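Side-chain contacts in demethyldecarbamoylnovobiocin O-methyltransferase (Streptomyces caeruleus, PDB 2WK1), which transfers a methyl group from S-adenosyl-L-methionine to the 4-hydroxyl of the noviose sugar, the penultimate step in the biosynthesis of the antibiotic novobiocin: residues 42-46 against 47-51; 70-74 against 75-79; 222-225 against 226-230. All blocks are in the same frame, centred on the assembly; numbering follows the deposited sequence. Where two conformers were deposited one is given.

Interaction 1: residues 42-46 against 47-51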
loop_
_atom_site.group_PDB
_atom_site.type_symbol
_atom_site.label_atom_id
_atom_site.label_comp_id
_atom_site.label_asym_id
_atom_site.label_seq_id
_atom_site.Cartn_x
_atom_site.Cartn_y
_atom_site.Cartn_z
ATOM N N MET A 42 2.394 -4.318 3.808
ATOM C CA MET A 42 2.572 -3.120 4.562
ATOM C C MET A 42 3.958 -2.531 4.478
ATOM O O MET A 42 4.097 -1.312 4.353
ATOM C CB MET A 42 2.131 -3.405 6.261
ATOM C CG MET A 42 2.292 -2.132 6.958
ATOM S SD MET A 42 1.512 -2.321 8.526
ATOM C CE MET A 42 -0.081 -2.135 8.225
ATOM N N ILE A 43 4.988 -3.388 4.545
ATOM C CA ILE A 43 6.367 -2.894 4.410
ATOM C C ILE A 43 6.562 -2.198 3.059
ATOM O O ILE A 43 7.145 -1.121 2.990
ATOM C CB ILE A 43 7.347 -4.048 4.675
ATOM C CG1 ILE A 43 7.326 -4.393 6.186
ATOM C CG2 ILE A 43 8.752 -3.681 4.181
ATOM C CD1 ILE A 43 8.054 -5.666 6.571
ATOM N N LYS A 44 6.058 -2.800 1.993
ATOM C CA LYS A 44 6.188 -2.211 0.659
ATOM C C LYS A 44 5.434 -0.895 0.495
ATOM O O LYS A 44 5.880 0.036 -0.192
ATOM C CB LYS A 44 5.679 -3.172 -0.411
ATOM C CG LYS A 44 6.453 -4.440 -0.550
ATOM C CD LYS A 44 5.676 -5.409 -1.472
ATOM C CE LYS A 44 6.545 -6.441 -2.151
ATOM N NZ LYS A 44 6.889 -7.515 -1.237
ATOM N N VAL A 45 4.278 -0.802 1.141
ATOM C CA VAL A 45 3.469 0.416 1.069
ATOM C C VAL A 45 4.126 1.530 1.888
ATOM O O VAL A 45 4.244 2.663 1.457
ATOM C CB VAL A 45 1.980 0.163 1.546
ATOM C CG1 VAL A 45 1.209 1.433 1.477
ATOM C CG2 VAL A 45 1.342 -0.995 0.768
ATOM N N LEU A 46 4.538 1.194 3.091
ATOM C CA LEU A 46 5.092 2.206 3.983
ATOM C C LEU A 46 6.329 2.893 3.415
ATOM O O LEU A 46 6.509 4.108 3.574
ATOM C CB LEU A 46 5.439 1.570 5.341
ATOM C CG LEU A 46 4.233 1.263 6.227
ATOM C CD1 LEU A 46 4.661 0.316 7.336
ATOM C CD2 LEU A 46 3.616 2.522 6.800
ATOM N N ALA A 47 7.192 2.113 2.766
ATOM C CA ALA A 47 8.414 2.642 2.148
ATOM C C ALA A 47 8.159 3.192 0.755
ATOM O O ALA A 47 9.029 3.834 0.175
ATOM C CB ALA A 47 9.474 1.573 2.082
ATOM N N GLY A 48 6.977 2.918 0.209
ATOM C CA GLY A 48 6.625 3.400 -1.118
ATOM C C GLY A 48 7.244 2.653 -2.274
ATOM O O GLY A 48 7.230 3.152 -3.411
ATOM N N THR A 49 7.743 1.451 -2.036
ATOM C CA THR A 49 8.260 0.654 -3.154
ATOM C C THR A 49 7.118 0.178 -4.075
ATOM O O THR A 49 7.274 0.094 -5.282
ATOM C CB THR A 49 9.118 -0.537 -2.704
ATOM O OG1 THR A 49 8.332 -1.396 -1.894
ATOM C CG2 THR A 49 10.362 -0.079 -1.949
ATOM N N VAL A 50 5.934 -0.071 -3.518
ATOM C CA VAL A 50 4.872 -0.683 -4.292
ATOM C C VAL A 50 4.340 0.275 -5.352
ATOM O O VAL A 50 3.871 -0.155 -6.403
ATOM C CB VAL A 50 3.780 -1.258 -3.357
ATOM C CG1 VAL A 50 2.964 -0.158 -2.704
ATOM C CG2 VAL A 50 2.879 -2.220 -4.119
ATOM N N TYR A 51 4.450 1.576 -5.089
ATOM C CA TYR A 51 4.022 2.603 -6.028
ATOM C C TYR A 51 5.159 3.481 -6.526
ATOM O O TYR A 51 4.922 4.530 -7.110
ATOM C CB TYR A 51 2.842 3.436 -5.472
ATOM C CG TYR A 51 3.062 4.203 -4.175
ATOM C CD1 TYR A 51 2.907 3.590 -2.940
ATOM C CD2 TYR A 51 3.393 5.549 -4.199
ATOM C CE1 TYR A 51 3.091 4.295 -1.766
ATOM C CE2 TYR A 51 3.571 6.265 -3.029
ATOM C CZ TYR A 51 3.430 5.640 -1.820
ATOM O OH TYR A 51 3.597 6.405 -0.686
HETATM O O HOH W 1 3.456 5.171 1.867
#
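A Schellman motif closes helix 35-47, folding T49 and V50 back over K44 and V45 as the chain turns away at the dimer interface. G48, the first residue to leave helical geometry, has a positive phi of 77°, and A47 N keeps a regular helical bond to I43 O at 3.2 Å just before it. G48 N then reaches V45 O at 3.0 Å from above the carbonyl plane, while K44 O gathers weak bonds from T49 N and, at 3.3 Å, from V50 N. T49 OG1 also lies close to K44 O, a weak contact at most. The T49 chi1 of 60° sets OG1 between the backbone N and carbonyl carbon, which brings OG1 to 3.5 Å from K44 CB, where the two side chains cross at about a right angle. Beyond the turn, V50 lies alongside V45 with both side chains pointing the same way, and V50 CG1 meets V45 CG2 at 3.9 Å. This hydrocarbon patch continues across the subunit boundary, where V45 packs on V45 and V50 on Y184 of the second subunit. I43, L46 and A47 face inward instead, onto helices 87-103 and 119-130; I43 and L46 thereby come close to E92, the predicted proton acceptor, and to T84 of the S-adenosyl-L-methionine site, respectively. Y51 follows and stacks its ring on Y51 of the second subunit. A water lies in the plane of the Y51 ring at its edge, 2.8 Å from Y51 OH, and donates to V45 O at 2.7 Å.

Interaction 2: residues 70-74 against 75-79. With SO4 (sulfate ion), chain D.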
loop_
_atom_site.group_PDB
_atom_site.type_symbol
_atom_site.label_atom_id
_atom_site.label_comp_id
_atom_site.label_asym_id
_atom_site.label_seq_id
_atom_site.Cartn_x
_atom_site.Cartn_y
_atom_site.Cartn_z
ATOM N N GLU A 70 17.000 0.297 -5.292
ATOM C CA GLU A 70 18.144 -0.061 -4.477
ATOM C C GLU A 70 18.360 0.953 -3.333
ATOM O O GLU A 70 18.696 0.571 -2.212
ATOM C CB GLU A 70 19.412 -0.216 -5.353
ATOM C CG GLU A 70 19.880 1.019 -6.160
ATOM C CD GLU A 70 19.141 1.308 -7.511
ATOM O OE1 GLU A 70 18.079 0.701 -7.861
ATOM O OE2 GLU A 70 19.654 2.189 -8.241
ATOM N N VAL A 71 18.101 2.228 -3.608
ATOM C CA VAL A 71 18.228 3.293 -2.620
ATOM C C VAL A 71 17.120 3.146 -1.570
ATOM O O VAL A 71 17.378 3.221 -0.359
ATOM C CB VAL A 71 18.181 4.685 -3.280
ATOM C CG1 VAL A 71 18.105 5.794 -2.254
ATOM C CG2 VAL A 71 19.404 4.874 -4.232
ATOM N N ARG A 72 15.893 2.897 -2.014
ATOM C CA ARG A 72 14.770 2.753 -1.081
ATOM C C ARG A 72 14.910 1.489 -0.235
ATOM O O ARG A 72 14.539 1.472 0.943
ATOM C CB ARG A 72 13.455 2.750 -1.837
ATOM C CG ARG A 72 12.236 2.864 -0.933
ATOM C CD ARG A 72 12.190 4.156 -0.114
ATOM N NE ARG A 72 12.418 5.357 -0.920
ATOM C CZ ARG A 72 11.570 5.856 -1.806
ATOM N NH1 ARG A 72 10.375 5.308 -2.001
ATOM N NH2 ARG A 72 11.905 6.943 -2.494
ATOM N N ASN A 73 15.490 0.442 -0.806
ATOM C CA ASN A 73 15.690 -0.797 -0.087
ATOM C C ASN A 73 16.535 -0.638 1.158
ATOM O O ASN A 73 16.342 -1.360 2.142
ATOM C CB ASN A 73 16.231 -1.910 -0.995
ATOM C CG ASN A 73 15.167 -2.864 -1.236
ATOM O OD1 ASN A 73 14.201 -2.523 -1.900
ATOM N ND2 ASN A 73 15.168 -3.943 -0.446
ATOM N N GLU A 74 17.493 0.288 1.099
ATOM C CA GLU A 74 18.410 0.545 2.199
ATOM C C GLU A 74 18.100 1.825 2.960
ATOM O O GLU A 74 18.815 2.204 3.853
ATOM C CB GLU A 74 19.855 0.501 1.706
ATOM C CG GLU A 74 20.270 -0.896 1.275
ATOM C CD GLU A 74 21.673 -0.999 0.770
ATOM O OE1 GLU A 74 22.152 -0.042 0.121
ATOM O OE2 GLU A 74 22.281 -2.067 0.998
ATOM N N GLY A 75 16.996 2.481 2.630
ATOM C CA GLY A 75 16.576 3.666 3.368
ATOM C C GLY A 75 17.519 4.838 3.215
ATOM O O GLY A 75 17.791 5.562 4.173
ATOM N N ARG A 76 17.975 5.052 1.978
ATOM C CA ARG A 76 18.988 6.076 1.721
ATOM C C ARG A 76 18.483 7.309 1.017
ATOM O O ARG A 76 19.246 8.094 0.449
ATOM C CB ARG A 76 20.177 5.435 0.996
ATOM C CG ARG A 76 21.099 4.751 1.995
ATOM C CD ARG A 76 21.837 5.860 2.788
ATOM N NE ARG A 76 22.804 5.379 3.753
ATOM C CZ ARG A 76 24.091 5.186 3.503
ATOM N NH1 ARG A 76 24.608 5.425 2.290
ATOM N NH2 ARG A 76 24.869 4.774 4.483
ATOM N N ASP A 77 17.186 7.531 1.108
ATOM C CA ASP A 77 16.577 8.761 0.661
ATOM C C ASP A 77 15.414 9.170 1.568
ATOM O O ASP A 77 15.049 8.432 2.516
ATOM C CB ASP A 77 16.171 8.684 -0.828
ATOM C CG ASP A 77 15.079 7.669 -1.128
ATOM O OD1 ASP A 77 14.570 7.000 -0.203
ATOM O OD2 ASP A 77 14.682 7.600 -2.323
ATOM N N TRP A 78 14.860 10.348 1.291
ATOM C CA TRP A 78 13.613 10.791 1.905
ATOM C C TRP A 78 12.503 10.640 0.875
ATOM O O TRP A 78 12.505 11.355 -0.111
ATOM C CB TRP A 78 13.654 12.274 2.313
ATOM C CG TRP A 78 14.588 12.642 3.420
ATOM C CD1 TRP A 78 15.037 11.842 4.432
ATOM C CD2 TRP A 78 15.149 13.946 3.654
ATOM N NE1 TRP A 78 15.877 12.559 5.263
ATOM C CE2 TRP A 78 15.952 13.851 4.811
ATOM C CE3 TRP A 78 15.050 15.178 2.993
ATOM C CZ2 TRP A 78 16.653 14.946 5.330
ATOM C CZ3 TRP A 78 15.758 16.264 3.507
ATOM C CH2 TRP A 78 16.544 16.133 4.665
ATOM N N PRO A 79 11.552 9.721 1.079
ATOM C CA PRO A 79 10.456 9.621 0.103
ATOM C C PRO A 79 9.624 10.910 0.017
ATOM O O PRO A 79 9.356 11.560 1.023
ATOM C CB PRO A 79 9.630 8.434 0.619
ATOM C CG PRO A 79 10.631 7.643 1.410
ATOM C CD PRO A 79 11.482 8.656 2.088
HETATM S S SO4 D . 28.014 4.622 2.770
HETATM O O1 SO4 D . 29.376 4.489 3.287
HETATM O O2 SO4 D . 27.198 3.712 3.556
HETATM O O3 SO4 D . 28.034 4.232 1.349
HETATM O O4 SO4 D . 27.537 5.998 2.901
#
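The backbone of V71 to R76 winds into a Schellman motif that ends helix 69-73: G75, with a phi of 66°, is the C-prime residue, R76 N bonds to V71 O at 3.0 Å, and G75 N reaches R72 O from above its carbonyl plane. V71 O is gripped twice, since E74 N and R76 N approach it from opposite faces. The turn brings D77 up to V71, whose CG1 lies 3.7 Å from D77 CG; D77 directs its CB toward the helix, and its carboxylate meets R72. There R72, bent at chi2 and chi3, presents its guanidinium side-on. NE donates to the syn lone pair of D77 OD1 at 2.8 Å and NH2 to D77 OD2 at 2.9 Å, with the two flat groups turned 37° apart. P79 sits over one face of the guanidinium, its CG 3.7 Å from R72 NE, and also packs near M85 and W116 of the S-adenosyl-L-methionine site. R72 NH2 also donates to D53 O and NH1 to A47 O, so this buried charge has several acceptors besides D77. R76 heads outward to D274 and a sulfate ion, probably from the crystallisation liquor, which R76 NH2 meets at sulfate O2, 2.7 Å away.

Interaction 3: residues 222-225 against 226-230. With SAH (S-adenosyl-L-homocysteine), chain B; EDO (1,2-ethanediol), chain F.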
loop_
_atom_site.group_PDB
_atom_site.type_symbol
_atom_site.label_atom_id
_atom_site.label_comp_id
_atom_site.label_asym_id
_atom_site.label_seq_id
_atom_site.Cartn_x
_atom_site.Cartn_y
_atom_site.Cartn_z
ATOM N N SER A 222 19.440 13.840 21.655
ATOM C CA SER A 222 18.219 13.087 21.532
ATOM C C SER A 222 18.445 11.638 21.894
ATOM O O SER A 222 17.632 11.030 22.594
ATOM C CB SER A 222 17.664 13.198 20.124
ATOM O OG SER A 222 17.417 14.555 19.763
ATOM N N THR A 223 19.550 11.075 21.414
ATOM C CA THR A 223 19.864 9.674 21.656
ATOM C C THR A 223 20.205 9.430 23.119
ATOM O O THR A 223 19.737 8.483 23.701
ATOM C CB THR A 223 21.021 9.224 20.729
ATOM O OG1 THR A 223 20.668 9.499 19.373
ATOM C CG2 THR A 223 21.342 7.766 20.877
ATOM N N TRP A 224 21.000 10.307 23.698
ATOM C CA TRP A 224 21.354 10.193 25.106
ATOM C C TRP A 224 20.112 10.276 25.983
ATOM O O TRP A 224 19.933 9.484 26.911
ATOM C CB TRP A 224 22.375 11.291 25.484
ATOM C CG TRP A 224 22.824 11.124 26.891
ATOM C CD1 TRP A 224 22.321 11.754 27.981
ATOM C CD2 TRP A 224 23.811 10.199 27.373
ATOM N NE1 TRP A 224 22.954 11.302 29.115
ATOM C CE2 TRP A 224 23.872 10.346 28.767
ATOM C CE3 TRP A 224 24.659 9.280 26.759
ATOM C CZ2 TRP A 224 24.744 9.584 29.558
ATOM C CZ3 TRP A 224 25.529 8.531 27.551
ATOM C CH2 TRP A 224 25.561 8.691 28.930
ATOM N N ASP A 225 19.243 11.235 25.691
ATOM C CA ASP A 225 18.020 11.390 26.505
ATOM C C ASP A 225 17.068 10.191 26.357
ATOM O O ASP A 225 16.395 9.777 27.306
ATOM C CB ASP A 225 17.306 12.683 26.158
ATOM C CG ASP A 225 18.090 13.926 26.616
ATOM O OD1 ASP A 225 19.026 13.794 27.444
ATOM O OD2 ASP A 225 17.764 15.017 26.117
ATOM N N THR A 226 17.066 9.576 25.185
ATOM C CA THR A 226 16.268 8.393 24.987
ATOM C C THR A 226 16.818 7.227 25.791
ATOM O O THR A 226 16.082 6.543 26.515
ATOM C CB THR A 226 16.190 8.026 23.503
ATOM O OG1 THR A 226 15.518 9.070 22.770
ATOM C CG2 THR A 226 15.431 6.741 23.333
ATOM N N LEU A 227 18.117 6.957 25.644
ATOM C CA LEU A 227 18.688 5.834 26.375
ATOM C C LEU A 227 18.574 6.014 27.900
ATOM O O LEU A 227 18.230 5.087 28.631
ATOM C CB LEU A 227 20.141 5.591 25.999
ATOM C CG LEU A 227 20.349 4.991 24.612
ATOM C CD1 LEU A 227 21.818 5.195 24.177
ATOM C CD2 LEU A 227 19.938 3.525 24.620
ATOM N N THR A 228 18.916 7.197 28.387
ATOM C CA THR A 228 18.950 7.381 29.829
ATOM C C THR A 228 17.565 7.150 30.446
ATOM O O THR A 228 17.444 6.550 31.509
ATOM C CB THR A 228 19.505 8.743 30.247
ATOM O OG1 THR A 228 18.757 9.793 29.700
ATOM C CG2 THR A 228 20.913 8.888 29.869
ATOM N N ASN A 229 16.529 7.619 29.778
ATOM C CA ASN A 229 15.172 7.522 30.323
ATOM C C ASN A 229 14.466 6.215 30.009
ATOM O O ASN A 229 13.642 5.775 30.802
ATOM C CB ASN A 229 14.347 8.694 29.807
ATOM C CG ASN A 229 14.766 9.989 30.462
ATOM O OD1 ASN A 229 14.587 10.155 31.682
ATOM N ND2 ASN A 229 15.322 10.913 29.684
ATOM N N LEU A 230 14.754 5.605 28.847
ATOM C CA LEU A 230 13.995 4.439 28.421
ATOM C C LEU A 230 14.724 3.115 28.459
ATOM O O LEU A 230 14.072 2.076 28.600
ATOM C CB LEU A 230 13.381 4.640 27.035
ATOM C CG LEU A 230 12.434 5.842 26.862
ATOM C CD1 LEU A 230 11.837 5.871 25.479
ATOM C CD2 LEU A 230 11.317 5.865 27.916
HETATM N N SAH B . 11.648 7.008 12.238
HETATM C CA SAH B . 11.212 7.950 11.150
HETATM C CB SAH B . 12.309 8.982 10.879
HETATM C CG SAH B . 12.582 9.911 12.054
HETATM S SD SAH B . 13.228 11.496 11.505
HETATM C C SAH B . 10.755 7.184 9.940
HETATM O O SAH B . 10.746 7.729 8.829
HETATM O OXT SAH B . 10.305 6.056 10.086
HETATM C "C5'" SAH B . 13.774 12.215 13.065
HETATM C "C4'" SAH B . 12.594 12.579 13.993
HETATM O "O4'" SAH B . 13.122 12.817 15.322
HETATM C "C3'" SAH B . 11.801 13.818 13.577
HETATM O "O3'" SAH B . 10.396 13.537 13.439
HETATM C "C2'" SAH B . 12.092 14.813 14.721
HETATM O "O2'" SAH B . 11.025 15.713 15.025
HETATM C "C1'" SAH B . 12.390 13.897 15.912
HETATM N N9 SAH B . 13.269 14.421 16.960
HETATM C C8 SAH B . 14.626 14.449 16.899
HETATM N N7 SAH B . 15.147 14.867 18.079
HETATM C C5 SAH B . 14.098 15.081 18.910
HETATM C C6 SAH B . 13.948 15.469 20.290
HETATM N N6 SAH B . 15.013 15.749 21.022
HETATM N N1 SAH B . 12.711 15.536 20.796
HETATM C C2 SAH B . 11.624 15.212 20.073
HETATM N N3 SAH B . 11.665 14.845 18.787
HETATM C C4 SAH B . 12.876 14.748 18.200
HETATM C C1 EDO F . 19.183 7.151 17.742
HETATM O O1 EDO F . 18.395 8.293 18.245
HETATM C C2 EDO F . 20.144 7.455 16.575
HETATM O O2 EDO F . 19.568 7.000 15.327
HETATM O O HOH W 2 19.174 12.466 30.157
#
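Two torsions set W224 and T228 against each other: W224 carries CG anti to the backbone N (chi1 -176°), swinging its indole along helix 220-230, while in T228 a chi1 of 58° puts OG1 between the backbone N and carbonyl carbon and leaves CG2 anti to the carbonyl carbon, against the ring. The methyl lies over one face in a CH-pi contact, 3.6 Å from T228 CG2 to the centroid of the five-membered ring, offset toward the NE1 side. T228 OG1, on the other branch, lies 3.0 Å from W224 O and shares a water with D225 OD1. Two residues earlier T226 OG1 donates to S222 O at 2.9 Å, joining its own backbone N on that carbonyl from the opposite face of the plane. N229 repeats the theme with its amide, ND2 reaching D225 O at 2.8 Å. At the start of this helix, which links strands 210-215 and 238-242 of the methyltransferase sheet, S222 OG donates to N7 of S-adenosyl-L-homocysteine at 2.8 Å. T223 OG1 accepts from an ethanediol, probably from the crystallisation liquor. Two helix carbonyls are thus each doubly satisfied by a single residue, through backbone N-H and side chain, while the S222 hydroxyl serves the adenine's N7 acceptor.

In the fold
Interactions 1 and 2 both end helices with a glycine of positive phi, yet their surroundings give them different chemistry. Interaction 1 is buried, backed by apolar side chains and shared with the second subunit; interaction 2 is only partly buried, relies on a salt bridge and reaches a sulfate, probably from the crystallisation liquor, at its outer end. The two are physically joined, for A47 O probably accepts a hydrogen bond from R72 NH1 and T49 packs on R72. Interaction 3, also partly buried, lies on the opposite side of the chain's centre, about 30 Å from interaction 1 between centres, within a helix flanking the sheet. Interactions 1 and 2 border the cofactor pocket through neighbours, whereas interaction 3 touches the bound S-adenosyl-L-homocysteine directly.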